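Local structure of Aln2 (Streptomyces sp. CM020, 6P7L) at residues A[43-48]-A[152-157]; A[56-60]-A[83-88]; A[93-99]-A[124-128]. The protein probably takes part in the biosynthesis of the polyketide antibiotic alnumycin as a noncanonical SnoaL-like member of the NTF2-like superfamily. All blocks are in the same frame, centred on the assembly; numbering follows the deposited sequence.

Contact 1. Residues A[43-48]-A[152-157]; sequences FYARQM and LRSRSR
Gln47 OE1 is gripped by both terminal nitrogens of Arg157, which meets it end-on. The shorter and straighter bond runs from Arg157 NH2 to Gln47 OE1, 2.8 Å, in the carbonyl plane and on a lone pair. The second, Arg157 NH1 to Gln47 OE1 at 3.2 Å, is more bent and comes from above the carbonyl plane. The oxygen lies in the guanidinium plane, and the amide and guanidinium planes stand 88° apart. From the same amide Gln47 NE2 donates to Ser154 OG, 3.1 Å, and also bonds Thr62 OG1. With acceptor and donor ends told apart, the flip of this buried amide is fixed. The Gln47 chain is fully extended, with CG anti to the backbone N (chi1 -169°), which carries the amide across to the strand.

Ser154 OG also lies at the edge of the Phe43 ring, 3.5 Å from Phe43 CZ. Phe43 CE1 packs against Leu152 O at 3.3 Å. Arg157 NH2 reaches the edge of the Tyr44 ring, 3.4 Å from Tyr44 CE1. Asp143 ties the two together, with a salt bridge to Arg157 NE and a hydrogen bond to Tyr44 OH. Arg157 NH1 also binds a glycerol, probably from the crystallisation liquor, which may mark a pocket. Helix 34-52 crosses strand 151-161, which lies between strands 67-70 and 133-148; such helix-on-sheet packing is a feature of the NTF2-like fold.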
loop_
_atom_site.group_PDB
_atom_site.type_symbol
_atom_site.label_atom_id
_atom_site.label_comp_id
_atom_site.label_asym_id
_atom_site.label_seq_id
_atom_site.Cartn_x
_atom_site.Cartn_y
_atom_site.Cartn_z
ATOM N N PHE A 43 -6.202 9.292 9.078
ATOM C CA PHE A 43 -6.332 10.617 8.484
ATOM C C PHE A 43 -6.228 10.553 6.964
ATOM O O PHE A 43 -7.061 11.106 6.242
ATOM C CB PHE A 43 -5.255 11.540 9.043
ATOM C CG PHE A 43 -5.230 12.900 8.384
ATOM C CD1 PHE A 43 -6.114 13.895 8.752
ATOM C CD2 PHE A 43 -4.293 13.166 7.392
ATOM C CE1 PHE A 43 -6.059 15.135 8.145
ATOM C CE2 PHE A 43 -4.255 14.377 6.774
ATOM C CZ PHE A 43 -5.143 15.368 7.151
ATOM N N TYR A 44 -5.213 9.874 6.462
ATOM C CA TYR A 44 -4.980 9.857 5.022
ATOM C C TYR A 44 -6.034 9.027 4.282
ATOM O O TYR A 44 -6.463 9.400 3.178
ATOM C CB TYR A 44 -3.592 9.303 4.749
ATOM C CG TYR A 44 -2.452 10.252 4.933
ATOM C CD1 TYR A 44 -2.489 11.533 4.403
ATOM C CD2 TYR A 44 -1.338 9.890 5.669
ATOM C CE1 TYR A 44 -1.430 12.405 4.578
ATOM C CE2 TYR A 44 -0.286 10.733 5.807
ATOM C CZ TYR A 44 -0.314 11.985 5.288
ATOM O OH TYR A 44 0.725 12.860 5.447
ATOM N N ALA A 45 -6.469 7.910 4.877
ATOM C CA ALA A 45 -7.513 7.114 4.250
ATOM C C ALA A 45 -8.763 7.966 4.063
ATOM O O ALA A 45 -9.358 8.005 2.971
ATOM C CB ALA A 45 -7.816 5.869 5.102
ATOM N N ARG A 46 -9.166 8.673 5.124
ATOM C CA ARG A 46 -10.368 9.501 5.033
ATOM C C ARG A 46 -10.135 10.684 4.103
ATOM O O ARG A 46 -11.023 11.063 3.320
ATOM C CB ARG A 46 -10.775 9.950 6.433
ATOM C CG ARG A 46 -11.249 8.721 7.316
ATOM C CD ARG A 46 -11.890 9.049 8.611
ATOM N NE ARG A 46 -12.806 7.960 8.989
ATOM C CZ ARG A 46 -12.443 6.870 9.661
ATOM N NH1 ARG A 46 -11.187 6.715 10.055
ATOM N NH2 ARG A 46 -13.335 5.937 9.958
ATOM N N GLN A 47 -8.944 11.273 4.146
ATOM C CA GLN A 47 -8.685 12.425 3.286
ATOM C C GLN A 47 -8.780 12.043 1.809
ATOM O O GLN A 47 -9.357 12.787 0.995
ATOM C CB GLN A 47 -7.311 13.003 3.585
ATOM C CG GLN A 47 -7.032 14.364 2.932
ATOM C CD GLN A 47 -5.608 14.804 3.135
ATOM O OE1 GLN A 47 -4.668 14.079 2.751
ATOM N NE2 GLN A 47 -5.419 15.966 3.764
ATOM N N MET A 48 -8.184 10.903 1.434
ATOM C CA MET A 48 -8.187 10.512 0.025
ATOM C C MET A 48 -9.561 9.961 -0.374
ATOM O O MET A 48 -9.997 10.151 -1.523
ATOM C CB MET A 48 -7.101 9.477 -0.287
ATOM C CG MET A 48 -5.675 10.005 -0.310
ATOM S SD MET A 48 -5.455 11.409 -1.449
ATOM C CE MET A 48 -5.600 12.645 -0.248
ATOM N N LEU A 152 -5.898 15.485 13.778
ATOM C CA LEU A 152 -4.899 15.870 12.788
ATOM C C LEU A 152 -5.516 16.646 11.631
ATOM O O LEU A 152 -6.647 16.374 11.196
ATOM C CB LEU A 152 -4.188 14.635 12.263
ATOM C CG LEU A 152 -3.164 14.000 13.193
ATOM C CD1 LEU A 152 -2.544 12.798 12.426
ATOM C CD2 LEU A 152 -2.090 14.947 13.664
ATOM N N ARG A 153 -4.739 17.606 11.128
ATOM C CA ARG A 153 -5.057 18.419 9.962
ATOM C C ARG A 153 -3.792 18.589 9.129
ATOM O O ARG A 153 -2.676 18.583 9.660
ATOM C CB ARG A 153 -5.579 19.801 10.377
ATOM C CG ARG A 153 -6.754 19.752 11.348
ATOM C CD ARG A 153 -8.101 19.572 10.619
ATOM N NE ARG A 153 -8.424 20.761 9.836
ATOM C CZ ARG A 153 -8.900 21.895 10.328
ATOM N NH1 ARG A 153 -9.143 22.013 11.621
ATOM N NH2 ARG A 153 -9.133 22.926 9.521
ATOM N N SER A 154 -3.968 18.779 7.831
ATOM C CA SER A 154 -2.845 19.050 6.937
ATOM C C SER A 154 -2.430 20.516 7.041
ATOM O O SER A 154 -3.280 21.414 6.973
ATOM C CB SER A 154 -3.227 18.705 5.506
ATOM O OG SER A 154 -3.012 17.339 5.193
ATOM N N ARG A 155 -1.130 20.754 7.238
ATOM C CA ARG A 155 -0.557 22.103 7.235
ATOM C C ARG A 155 0.220 22.430 5.971
ATOM O O ARG A 155 0.154 23.561 5.472
ATOM C CB ARG A 155 0.348 22.302 8.450
ATOM C CG ARG A 155 1.006 23.675 8.495
ATOM C CD ARG A 155 1.728 23.914 9.833
ATOM N NE ARG A 155 3.153 23.586 9.760
ATOM C CZ ARG A 155 3.983 23.603 10.797
ATOM N NH1 ARG A 155 3.536 23.933 11.998
ATOM N NH2 ARG A 155 5.260 23.285 10.631
ATOM N N SER A 156 0.941 21.452 5.429
ATOM C CA SER A 156 1.807 21.631 4.277
ATOM C C SER A 156 1.728 20.358 3.464
ATOM O O SER A 156 1.641 19.275 4.039
ATOM C CB SER A 156 3.301 21.864 4.735
ATOM O OG SER A 156 4.230 21.697 3.674
ATOM N N ARG A 157 1.713 20.474 2.140
ATOM C CA ARG A 157 1.855 19.317 1.265
ATOM C C ARG A 157 2.758 19.760 0.114
ATOM O O ARG A 157 2.486 20.792 -0.514
ATOM C CB ARG A 157 0.506 18.828 0.740
ATOM C CG ARG A 157 0.620 17.724 -0.296
ATOM C CD ARG A 157 -0.615 16.850 -0.428
ATOM N NE ARG A 157 -0.817 16.131 0.807
ATOM C CZ ARG A 157 -1.970 15.615 1.233
ATOM N NH1 ARG A 157 -3.068 15.684 0.480
ATOM N NH2 ARG A 157 -2.003 15.029 2.430
#

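Contact 2. Residues A[56-60]-A[83-88]; sequences FGGFA and IEAGAR
Phe56 of helix 56-60 lies mostly along Arg88, with one ring edge on Ala87. Its CB lies over one face of the Arg88 guanidinium, 3.7 Å from Arg88 NH2. CG comes next to Arg88 CA and CB. The ring then lies flat against the backbone of the second helix. Arg88 CA sits 3.9 Å from the Phe56 ring centroid and only 3° off the ring normal, a CH-pi contact over the face. Along one edge CD1 packs on Ala87 CB, and CE1 is 3.7 Å from Ala87 O. On the opposite edge CD2 comes near Arg88 NE. At the tip, CZ is nearest to Arg88 CA.

Arg88 is held by Glu84, one turn earlier. Both its NH1 and NH2 bond to Glu84 OE2, with the salt bridge from Arg88 NH1 to Glu84 OE2 at 2.8 Å on the anti lone pair. A bend at chi3 (-74°) turns the guanidinium back to the carboxylate. The other oxygen, Glu84 OE1, lies 3.4 Å from Gly57 CA. A water donates to both Glu84 OE1 and Gly57 O. Deeper in, Ala60 CB packs on Glu84 CB at 3.4 Å, and Phe59 CE2 meets Ile83 CG2 and Ala87 CB.

The short helix segments run at 134° to each other, closer to antiparallel. Phe59 also packs on helix 34-52 and meets Phe63 edge-to-face, while Ile83 rests on strand 67-70.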
loop_
_atom_site.group_PDB
_atom_site.type_symbol
_atom_site.label_atom_id
_atom_site.label_comp_id
_atom_site.label_asym_id
_atom_site.label_seq_id
_atom_site.Cartn_x
_atom_site.Cartn_y
_atom_site.Cartn_z
ATOM N N PHE A 56 -14.780 17.562 -2.571
ATOM C CA PHE A 56 -13.649 18.483 -2.589
ATOM C C PHE A 56 -13.716 19.433 -1.406
ATOM O O PHE A 56 -12.677 19.801 -0.859
ATOM C CB PHE A 56 -13.585 19.245 -3.915
ATOM C CG PHE A 56 -13.407 18.346 -5.106
ATOM C CD1 PHE A 56 -12.223 17.640 -5.303
ATOM C CD2 PHE A 56 -14.438 18.168 -6.008
ATOM C CE1 PHE A 56 -12.084 16.796 -6.390
ATOM C CE2 PHE A 56 -14.280 17.320 -7.084
ATOM C CZ PHE A 56 -13.094 16.638 -7.253
ATOM N N GLY A 57 -14.919 19.794 -0.966
ATOM C CA GLY A 57 -15.036 20.624 0.228
ATOM C C GLY A 57 -14.554 19.899 1.473
ATOM O O GLY A 57 -13.805 20.455 2.288
ATOM N N GLY A 58 -14.945 18.631 1.619
ATOM C CA GLY A 58 -14.483 17.850 2.751
ATOM C C GLY A 58 -12.989 17.593 2.708
ATOM O O GLY A 58 -12.333 17.552 3.749
ATOM N N PHE A 59 -12.437 17.364 1.507
ATOM C CA PHE A 59 -10.989 17.244 1.360
ATOM C C PHE A 59 -10.288 18.513 1.831
ATOM O O PHE A 59 -9.349 18.470 2.635
ATOM C CB PHE A 59 -10.648 16.953 -0.095
ATOM C CG PHE A 59 -9.186 17.092 -0.416
ATOM C CD1 PHE A 59 -8.271 16.117 -0.011
ATOM C CD2 PHE A 59 -8.723 18.201 -1.094
ATOM C CE1 PHE A 59 -6.962 16.251 -0.304
ATOM C CE2 PHE A 59 -7.389 18.331 -1.384
ATOM C CZ PHE A 59 -6.503 17.372 -0.995
ATOM N N ALA A 60 -10.751 19.663 1.351
ATOM C CA ALA A 60 -10.095 20.915 1.701
ATOM C C ALA A 60 -10.266 21.243 3.182
ATOM O O ALA A 60 -9.404 21.891 3.784
ATOM C CB ALA A 60 -10.651 22.055 0.847
ATOM N N ILE A 83 -7.115 25.570 -2.029
ATOM C CA ILE A 83 -6.843 24.148 -2.190
ATOM C C ILE A 83 -8.084 23.425 -2.708
ATOM O O ILE A 83 -7.992 22.536 -3.578
ATOM C CB ILE A 83 -6.348 23.581 -0.846
ATOM C CG1 ILE A 83 -4.953 24.157 -0.504
ATOM C CG2 ILE A 83 -6.254 22.072 -0.863
ATOM C CD1 ILE A 83 -4.492 23.923 0.921
ATOM N N GLU A 84 -9.265 23.791 -2.203
ATOM C CA GLU A 84 -10.482 23.182 -2.739
ATOM C C GLU A 84 -10.635 23.495 -4.225
ATOM O O GLU A 84 -10.930 22.608 -5.044
ATOM C CB GLU A 84 -11.736 23.653 -1.985
ATOM C CG GLU A 84 -12.969 22.942 -2.490
ATOM C CD GLU A 84 -14.296 23.498 -1.942
ATOM O OE1 GLU A 84 -14.353 23.803 -0.727
ATOM O OE2 GLU A 84 -15.278 23.589 -2.723
ATOM N N ALA A 85 -10.479 24.769 -4.593
ATOM C CA ALA A 85 -10.621 25.147 -5.989
ATOM C C ALA A 85 -9.595 24.419 -6.867
ATOM O O ALA A 85 -9.908 23.997 -7.993
ATOM C CB ALA A 85 -10.468 26.665 -6.125
ATOM N N GLY A 86 -8.354 24.303 -6.396
ATOM C CA GLY A 86 -7.338 23.618 -7.188
ATOM C C GLY A 86 -7.619 22.135 -7.352
ATOM O O GLY A 86 -7.389 21.546 -8.427
ATOM N N ALA A 87 -8.100 21.500 -6.285
ATOM C CA ALA A 87 -8.415 20.083 -6.345
ATOM C C ALA A 87 -9.566 19.813 -7.303
ATOM O O ALA A 87 -9.518 18.858 -8.093
ATOM C CB ALA A 87 -8.746 19.558 -4.947
ATOM N N ARG A 88 -10.612 20.638 -7.244
ATOM C CA ARG A 88 -11.724 20.487 -8.171
ATOM C C ARG A 88 -11.264 20.681 -9.612
ATOM O O ARG A 88 -11.640 19.908 -10.507
ATOM C CB ARG A 88 -12.824 21.490 -7.809
ATOM C CG ARG A 88 -14.006 21.435 -8.719
ATOM C CD ARG A 88 -15.135 22.332 -8.175
ATOM N NE ARG A 88 -15.803 21.746 -7.017
ATOM C CZ ARG A 88 -15.679 22.188 -5.770
ATOM N NH1 ARG A 88 -14.915 23.236 -5.512
ATOM N NH2 ARG A 88 -16.336 21.588 -4.788
HETATM O O HOH W 1 -14.592 23.055 2.217
#

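Contact 3. Residues A[93-99]-A[124-128]; sequences RFDGAQP and VTVTS
Two backbone hydrogen bonds join Gln98 and Thr127 as an antiparallel hydrogen-bonded pair. Gln98 N donates to Thr127 O at 2.9 Å, and Thr127 N to Gln98 O at 3.0 Å; both are nearly straight. Pro99 and Val126 form a non-hydrogen-bonded pair. Here Pro99 CA gives a CA-H...O contact to Thr125 O, 3.2 Å.

Apolar packing fills the face carrying Pro99 and Val126. Phe94 crosses the valines at about a right angle, with CD1 3.8 Å from Val126 CG2 and CE1 near Val124 CG1. Pro99 CB sits over the centre of one ring face, and Arg93 CG over the opposite face, offset toward its rim. Ala97 CB closes on Val126 CG1 at 3.6 Å. The type I' turn from Phe94 to Ala97 folds the chain back, laying Pro99 against the Phe94 ring.

On the face carrying Gln98 and Thr127, a water donates to Gln98 O and bonds Thr125 OG1 and Thr127 OG1. Thr125 OG1 also bonds Trp102 NE1. Gln98 NE2 bonds to Pro99 O, 2.9 Å, and to Asp52 O.

The pairing lies at the open end of the 98-110/116-127 hairpin. Strand 133-148 flanks 116-127, and Thr127 OG1 bonds Thr138 of the second subunit.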
loop_
_atom_site.group_PDB
_atom_site.type_symbol
_atom_site.label_atom_id
_atom_site.label_comp_id
_atom_site.label_asym_id
_atom_site.label_seq_id
_atom_site.Cartn_x
_atom_site.Cartn_y
_atom_site.Cartn_z
ATOM N N ARG A 93 -9.101 16.435 -15.170
ATOM C CA ARG A 93 -8.274 15.563 -15.999
ATOM C C ARG A 93 -8.804 14.138 -16.051
ATOM O O ARG A 93 -8.395 13.384 -16.932
ATOM C CB ARG A 93 -6.831 15.584 -15.509
ATOM C CG ARG A 93 -6.504 14.701 -14.340
ATOM C CD ARG A 93 -5.099 14.970 -13.920
ATOM N NE ARG A 93 -4.575 14.139 -12.839
ATOM C CZ ARG A 93 -4.755 14.371 -11.543
ATOM N NH1 ARG A 93 -5.490 15.394 -11.133
ATOM N NH2 ARG A 93 -4.201 13.570 -10.643
ATOM N N PHE A 94 -9.678 13.747 -15.121
ATOM C CA PHE A 94 -10.190 12.378 -15.088
ATOM C C PHE A 94 -11.374 12.141 -16.022
ATOM O O PHE A 94 -11.709 10.980 -16.281
ATOM C CB PHE A 94 -10.590 11.999 -13.656
ATOM C CG PHE A 94 -9.496 12.187 -12.642
ATOM C CD1 PHE A 94 -8.235 11.665 -12.854
ATOM C CD2 PHE A 94 -9.733 12.870 -11.444
ATOM C CE1 PHE A 94 -7.230 11.832 -11.907
ATOM C CE2 PHE A 94 -8.731 13.045 -10.507
ATOM C CZ PHE A 94 -7.472 12.523 -10.732
ATOM N N ASP A 95 -12.053 13.195 -16.480
ATOM C CA ASP A 95 -13.031 13.091 -17.572
ATOM C C ASP A 95 -14.178 12.124 -17.271
ATOM O O ASP A 95 -14.677 11.424 -18.158
ATOM C CB ASP A 95 -12.333 12.697 -18.876
ATOM N N GLY A 96 -14.632 12.108 -16.027
ATOM C CA GLY A 96 -15.713 11.231 -15.620
ATOM C C GLY A 96 -15.292 9.836 -15.186
ATOM O O GLY A 96 -16.112 9.091 -14.644
ATOM N N ALA A 97 -14.029 9.492 -15.326
ATOM C CA ALA A 97 -13.503 8.231 -14.840
ATOM C C ALA A 97 -13.196 8.371 -13.346
ATOM O O ALA A 97 -13.285 9.470 -12.762
ATOM C CB ALA A 97 -12.266 7.853 -15.634
ATOM N N GLN A 98 -12.867 7.251 -12.717
ATOM C CA GLN A 98 -12.758 7.186 -11.262
ATOM C C GLN A 98 -11.314 7.137 -10.818
ATOM O O GLN A 98 -10.648 6.103 -11.015
ATOM C CB GLN A 98 -13.498 5.955 -10.730
ATOM C CG GLN A 98 -13.400 5.797 -9.183
ATOM C CD GLN A 98 -14.022 6.966 -8.419
ATOM O OE1 GLN A 98 -15.229 7.228 -8.514
ATOM N NE2 GLN A 98 -13.196 7.663 -7.642
ATOM N N PRO A 99 -10.802 8.172 -10.170
ATOM C CA PRO A 99 -9.442 8.108 -9.634
ATOM C C PRO A 99 -9.399 7.369 -8.319
ATOM O O PRO A 99 -10.335 7.435 -7.524
ATOM C CB PRO A 99 -9.087 9.584 -9.413
ATOM C CG PRO A 99 -10.434 10.183 -9.056
ATOM C CD PRO A 99 -11.436 9.479 -9.922
ATOM N N VAL A 124 -1.825 7.669 -8.745
ATOM C CA VAL A 124 -3.263 7.680 -8.985
ATOM C C VAL A 124 -3.544 6.701 -10.110
ATOM O O VAL A 124 -2.921 6.778 -11.184
ATOM C CB VAL A 124 -3.773 9.086 -9.330
ATOM C CG1 VAL A 124 -5.246 9.050 -9.625
ATOM C CG2 VAL A 124 -3.493 10.009 -8.163
ATOM N N THR A 125 -4.473 5.778 -9.853
ATOM C CA THR A 125 -5.050 4.978 -10.923
ATOM C C THR A 125 -6.336 5.653 -11.380
ATOM O O THR A 125 -7.061 6.251 -10.581
ATOM C CB THR A 125 -5.330 3.531 -10.500
ATOM O OG1 THR A 125 -6.189 3.499 -9.373
ATOM C CG2 THR A 125 -4.017 2.776 -10.133
ATOM N N VAL A 126 -6.631 5.539 -12.671
ATOM C CA VAL A 126 -7.856 6.108 -13.225
ATOM C C VAL A 126 -8.595 5.025 -13.995
ATOM O O VAL A 126 -8.124 4.578 -15.046
ATOM C CB VAL A 126 -7.581 7.313 -14.124
ATOM C CG1 VAL A 126 -8.894 7.967 -14.497
ATOM C CG2 VAL A 126 -6.643 8.308 -13.413
ATOM N N THR A 127 -9.768 4.645 -13.502
ATOM C CA THR A 127 -10.541 3.538 -14.045
ATOM C C THR A 127 -11.748 4.081 -14.790
ATOM O O THR A 127 -12.565 4.803 -14.217
ATOM C CB THR A 127 -10.978 2.597 -12.926
ATOM O OG1 THR A 127 -9.823 1.995 -12.345
ATOM C CG2 THR A 127 -11.858 1.484 -13.458
ATOM N N SER A 128 -11.863 3.710 -16.056
ATOM C CA SER A 128 -12.924 4.188 -16.929
ATOM C C SER A 128 -14.111 3.230 -17.026
ATOM O O SER A 128 -14.072 2.074 -16.589
ATOM C CB SER A 128 -12.357 4.434 -18.325
ATOM O OG SER A 128 -12.298 3.187 -19.001
HETATM O O HOH W 2 -8.795 3.756 -10.280
#

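In the fold
All three contacts lie in the SnoaL-like domain. Along the chain, contacts 2 and 3 follow in series, and both fall between the two segments of contact 1. Contacts 1 and 2 are neighbours, with centres about 12 Å apart. They touch through Phe59, which packs on Gln47, Met48 and Arg157. Contact 3 is more remote, its centre about 21 Å from that of contact 1 and about 17 Å from that of contact 2. Contacts 1 and 3 reach the same mixed sheet, at strand 151-161 and at the 98-110/116-127 hairpin. Contact 2 joins two helices, 56-60 and 80-90. Contacts 1 and 3 also touch the second subunit, so the sheet and helix 34-52 take part in assembly.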